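Local atomic coordinates of autophagy-related protein 9 (Schizosaccharomyces pombe, PDB entry 7D0I), a protein that scrambles phospholipids between the two membrane leaflets as a homotrimer and supplies membrane to the growing autophagosome. Residues R404-F415 with F625-D634. The protein carries 1 engineered substitution. Residues are numbered along the deposited sequence; the frame is centred on the assembly and turned at random.
Sequences RKRLSEELRRRF and FPSCSQDIVD
Gln630 lies against Arg404 and Ser408 and binds both with one amide, showing how a single polar side chain can join two turns of a neighbouring helix. Its NE2 donates to Arg404 O at 2.9 Å, nearly straight (163°) and in the amide plane, while Ser408 OG donates to OE1 at 2.6 Å from well above the carbonyl plane. CG stands anti to the backbone N (chi1 -172°), and a bend at chi2 turns the amide onto helix 404-410. Within its own helix, NE2 also reaches Asp634 OD1, on the syn side of the carboxylate. A leucine in place of Gln630 would probably leave Arg404 O and Ser408 OG without these partners and Asp634 freer to turn.

A third hydrogen bond across the contact runs from Arg412 NE to Ser629 OG (2.7 Å), tilted from the guanidinium plane; this hydroxyl itself donates to Pro626 O, which sits over one guanidinium face.

Charge is added by Arg404, whose NH2 lies 3.1 Å from Asp634 OD2. That oxygen hangs over the guanidinium face, so the pairing is electrostatic, and it also meets Arg637.

Apolar groups fill the rest. Leu411 CD2 rests against Ile632 CG2 and Val633 CG2, and Phe625 CB makes a CH-pi contact over the face of the Phe415 ring, 3.8 Å from its centroid, while Ile632 CD1 comes to the ring's edge.

The axes of helices 404-410 and 629-634 approach to 8.5 Å, their N-to-C directions 125° apart. With amide bonds and a charge pair at one end, and Arg412-Ser629 bordering the Phe415-Phe625 cluster at the other, this joint between two probably cytoplasmic parts of Atg9 rests on polar and apolar contacts together.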
loop_
_atom_site.group_PDB
_atom_site.type_symbol
_atom_site.label_atom_id
_atom_site.label_comp_id
_atom_site.label_asym_id
_atom_site.label_seq_id
_atom_site.Cartn_x
_atom_site.Cartn_y
_atom_site.Cartn_z
ATOM N N ARG A 404 24.807 -27.921 41.786
ATOM C CA ARG A 404 23.459 -28.315 41.401
ATOM C C ARG A 404 22.861 -29.370 42.314
ATOM O O ARG A 404 21.660 -29.623 42.224
ATOM C CB ARG A 404 23.450 -28.838 39.967
ATOM C CG ARG A 404 24.287 -30.081 39.769
ATOM C CD ARG A 404 23.980 -30.745 38.446
ATOM N NE ARG A 404 22.724 -31.481 38.495
ATOM C CZ ARG A 404 22.096 -31.952 37.426
ATOM N NH1 ARG A 404 20.955 -32.611 37.561
ATOM N NH2 ARG A 404 22.602 -31.756 36.219
ATOM N N LYS A 405 23.658 -30.001 43.169
ATOM C CA LYS A 405 23.134 -30.992 44.096
ATOM C C LYS A 405 22.853 -30.422 45.474
ATOM O O LYS A 405 22.025 -30.977 46.198
ATOM C CB LYS A 405 24.111 -32.167 44.230
ATOM C CG LYS A 405 24.442 -32.854 42.918
ATOM C CD LYS A 405 23.224 -33.527 42.317
ATOM C CE LYS A 405 22.725 -34.654 43.200
ATOM N NZ LYS A 405 23.745 -35.727 43.357
ATOM N N ARG A 406 23.525 -29.338 45.853
ATOM C CA ARG A 406 23.247 -28.702 47.132
ATOM C C ARG A 406 22.005 -27.827 47.046
ATOM O O ARG A 406 21.151 -27.864 47.935
ATOM C CB ARG A 406 24.450 -27.876 47.578
ATOM C CG ARG A 406 24.222 -27.092 48.848
ATOM C CD ARG A 406 25.469 -26.325 49.243
ATOM N NE ARG A 406 25.951 -25.477 48.162
ATOM C CZ ARG A 406 25.672 -24.182 48.047
ATOM N NH1 ARG A 406 26.156 -23.489 47.029
ATOM N NH2 ARG A 406 24.917 -23.584 48.956
ATOM N N LEU A 407 21.893 -27.037 45.980
ATOM C CA LEU A 407 20.734 -26.171 45.818
ATOM C C LEU A 407 19.468 -26.981 45.581
ATOM O O LEU A 407 18.409 -26.663 46.131
ATOM C CB LEU A 407 20.969 -25.202 44.668
ATOM C CG LEU A 407 22.210 -24.335 44.801
ATOM C CD1 LEU A 407 22.374 -23.520 43.558
ATOM C CD2 LEU A 407 22.090 -23.440 46.003
ATOM N N SER A 408 19.555 -28.027 44.783
ATOM C CA SER A 408 18.405 -28.876 44.507
ATOM C C SER A 408 17.999 -29.711 45.664
ATOM O O SER A 408 17.109 -30.544 45.515
ATOM C CB SER A 408 18.698 -29.773 43.311
ATOM O OG SER A 408 18.064 -31.027 43.459
ATOM N N GLU A 409 18.632 -29.547 46.819
ATOM C CA GLU A 409 18.178 -30.175 48.047
ATOM C C GLU A 409 17.882 -29.178 49.148
ATOM O O GLU A 409 17.168 -29.524 50.093
ATOM C CB GLU A 409 19.217 -31.186 48.552
ATOM C CG GLU A 409 18.647 -32.239 49.484
ATOM C CD GLU A 409 19.647 -33.329 49.813
ATOM O OE1 GLU A 409 20.800 -33.242 49.341
ATOM O OE2 GLU A 409 19.279 -34.276 50.541
ATOM N N GLU A 410 18.406 -27.959 49.063
ATOM C CA GLU A 410 17.929 -26.873 49.901
ATOM C C GLU A 410 16.642 -26.268 49.367
ATOM O O GLU A 410 16.077 -25.391 50.021
ATOM C CB GLU A 410 18.993 -25.782 50.021
ATOM C CG GLU A 410 20.284 -26.246 50.664
ATOM C CD GLU A 410 21.289 -25.127 50.826
ATOM O OE1 GLU A 410 21.021 -24.005 50.351
ATOM O OE2 GLU A 410 22.352 -25.372 51.434
ATOM N N LEU A 411 16.181 -26.707 48.199
ATOM C CA LEU A 411 14.916 -26.250 47.652
ATOM C C LEU A 411 13.761 -27.157 48.033
ATOM O O LEU A 411 12.626 -26.687 48.140
ATOM C CB LEU A 411 15.007 -26.138 46.130
ATOM C CG LEU A 411 13.838 -25.475 45.403
ATOM C CD1 LEU A 411 13.523 -24.153 46.037
ATOM C CD2 LEU A 411 14.162 -25.285 43.941
ATOM N N ARG A 412 14.013 -28.448 48.247
ATOM C CA ARG A 412 12.965 -29.309 48.778
ATOM C C ARG A 412 12.684 -28.988 50.236
ATOM O O ARG A 412 11.535 -29.058 50.683
ATOM C CB ARG A 412 13.352 -30.775 48.615
ATOM C CG ARG A 412 13.775 -31.133 47.211
ATOM C CD ARG A 412 13.870 -32.633 47.013
ATOM N NE ARG A 412 14.378 -32.957 45.684
ATOM C CZ ARG A 412 14.339 -34.167 45.138
ATOM N NH1 ARG A 412 13.806 -35.182 45.805
ATOM N NH2 ARG A 412 14.826 -34.363 43.922
ATOM N N ARG A 413 13.715 -28.618 50.990
ATOM C CA ARG A 413 13.517 -28.209 52.371
ATOM C C ARG A 413 12.860 -26.842 52.492
ATOM O O ARG A 413 12.683 -26.361 53.614
ATOM C CB ARG A 413 14.849 -28.217 53.117
ATOM C CG ARG A 413 15.596 -29.534 53.017
ATOM C CD ARG A 413 16.739 -29.624 54.021
ATOM N NE ARG A 413 17.646 -28.482 53.956
ATOM C CZ ARG A 413 17.689 -27.510 54.864
ATOM N NH1 ARG A 413 16.877 -27.544 55.910
ATOM N NH2 ARG A 413 18.547 -26.509 54.727
ATOM N N ARG A 414 12.521 -26.202 51.374
ATOM C CA ARG A 414 11.649 -25.037 51.357
ATOM C C ARG A 414 10.231 -25.391 50.949
ATOM O O ARG A 414 9.273 -24.878 51.533
ATOM C CB ARG A 414 12.188 -23.976 50.401
ATOM C CG ARG A 414 13.559 -23.478 50.750
ATOM C CD ARG A 414 14.020 -22.445 49.757
ATOM N NE ARG A 414 13.216 -21.234 49.814
ATOM C CZ ARG A 414 13.465 -20.219 50.628
ATOM N NH1 ARG A 414 12.687 -19.151 50.622
ATOM N NH2 ARG A 414 14.494 -20.276 51.456
ATOM N N PHE A 415 10.085 -26.255 49.944
ATOM C CA PHE A 415 8.767 -26.752 49.582
ATOM C C PHE A 415 8.097 -27.434 50.763
ATOM O O PHE A 415 6.887 -27.287 50.967
ATOM C CB PHE A 415 8.875 -27.716 48.404
ATOM C CG PHE A 415 9.153 -27.049 47.092
ATOM C CD1 PHE A 415 8.712 -25.766 46.844
ATOM C CD2 PHE A 415 9.852 -27.707 46.103
ATOM C CE1 PHE A 415 8.963 -25.161 45.636
ATOM C CE2 PHE A 415 10.106 -27.101 44.900
ATOM C CZ PHE A 415 9.663 -25.831 44.665
ATOM N N PHE A 625 5.910 -30.889 43.776
ATOM C CA PHE A 625 6.950 -29.868 43.655
ATOM C C PHE A 625 8.327 -30.390 44.030
ATOM O O PHE A 625 9.285 -30.112 43.292
ATOM C CB PHE A 625 6.577 -28.630 44.477
ATOM C CG PHE A 625 5.617 -27.712 43.786
ATOM C CD1 PHE A 625 5.163 -27.986 42.518
ATOM C CD2 PHE A 625 5.175 -26.567 44.411
ATOM C CE1 PHE A 625 4.285 -27.143 41.894
ATOM C CE2 PHE A 625 4.297 -25.723 43.786
ATOM C CZ PHE A 625 3.850 -26.011 42.529
ATOM N N PRO A 626 8.518 -31.113 45.142
ATOM C CA PRO A 626 9.875 -31.596 45.442
ATOM C C PRO A 626 10.460 -32.464 44.346
ATOM O O PRO A 626 11.636 -32.306 44.001
ATOM C CB PRO A 626 9.679 -32.375 46.745
ATOM C CG PRO A 626 8.526 -31.732 47.377
ATOM C CD PRO A 626 7.599 -31.407 46.251
ATOM N N SER A 627 9.666 -33.366 43.773
ATOM C CA SER A 627 10.152 -34.203 42.686
ATOM C C SER A 627 10.610 -33.384 41.490
ATOM O O SER A 627 11.391 -33.883 40.675
ATOM C CB SER A 627 9.063 -35.174 42.246
ATOM O OG SER A 627 8.014 -34.490 41.590
ATOM N N CYS A 628 10.140 -32.146 41.361
ATOM C CA CYS A 628 10.534 -31.266 40.272
ATOM C C CYS A 628 11.537 -30.207 40.711
ATOM O O CYS A 628 11.743 -29.225 39.998
ATOM C CB CYS A 628 9.302 -30.598 39.663
ATOM S SG CYS A 628 8.162 -31.719 38.847
ATOM N N SER A 629 12.165 -30.384 41.873
ATOM C CA SER A 629 13.081 -29.364 42.367
ATOM C C SER A 629 14.347 -29.316 41.528
ATOM O O SER A 629 14.761 -28.242 41.078
ATOM C CB SER A 629 13.417 -29.622 43.830
ATOM O OG SER A 629 14.057 -30.871 43.973
ATOM N N GLN A 630 14.968 -30.474 41.297
ATOM C CA GLN A 630 16.203 -30.533 40.524
ATOM C C GLN A 630 16.072 -29.767 39.214
ATOM O O GLN A 630 16.827 -28.828 38.951
ATOM C CB GLN A 630 16.584 -31.987 40.259
ATOM C CG GLN A 630 17.952 -32.156 39.634
ATOM C CD GLN A 630 19.067 -31.798 40.588
ATOM O OE1 GLN A 630 19.223 -32.415 41.639
ATOM N NE2 GLN A 630 19.847 -30.790 40.230
ATOM N N ASP A 631 15.089 -30.150 38.393
ATOM C CA ASP A 631 14.848 -29.471 37.123
ATOM C C ASP A 631 14.844 -27.963 37.296
ATOM O O ASP A 631 15.503 -27.241 36.540
ATOM C CB ASP A 631 13.522 -29.928 36.524
ATOM C CG ASP A 631 13.612 -31.291 35.888
ATOM O OD1 ASP A 631 14.735 -31.711 35.541
ATOM O OD2 ASP A 631 12.559 -31.938 35.724
ATOM N N ILE A 632 14.124 -27.473 38.304
ATOM C CA ILE A 632 14.017 -26.033 38.510
ATOM C C ILE A 632 15.399 -25.413 38.609
ATOM O O ILE A 632 15.720 -24.458 37.895
ATOM C CB ILE A 632 13.168 -25.730 39.753
ATOM C CG1 ILE A 632 11.710 -26.064 39.477
ATOM C CG2 ILE A 632 13.308 -24.284 40.139
ATOM C CD1 ILE A 632 10.877 -26.139 40.707
ATOM N N VAL A 633 16.255 -25.983 39.460
ATOM C CA VAL A 633 17.618 -25.474 39.579
ATOM C C VAL A 633 18.297 -25.464 38.217
ATOM O O VAL A 633 18.847 -24.441 37.786
ATOM C CB VAL A 633 18.414 -26.307 40.597
ATOM C CG1 VAL A 633 19.849 -25.863 40.611
ATOM C CG2 VAL A 633 17.809 -26.154 41.963
ATOM N N ASP A 634 18.222 -26.583 37.499
ATOM C CA ASP A 634 18.847 -26.645 36.186
ATOM C C ASP A 634 18.257 -25.602 35.255
ATOM O O ASP A 634 18.982 -24.989 34.466
ATOM C CB ASP A 634 18.700 -28.041 35.597
ATOM C CG ASP A 634 19.507 -29.070 36.347
ATOM O OD1 ASP A 634 19.038 -29.548 37.397
ATOM O OD2 ASP A 634 20.622 -29.392 35.897
#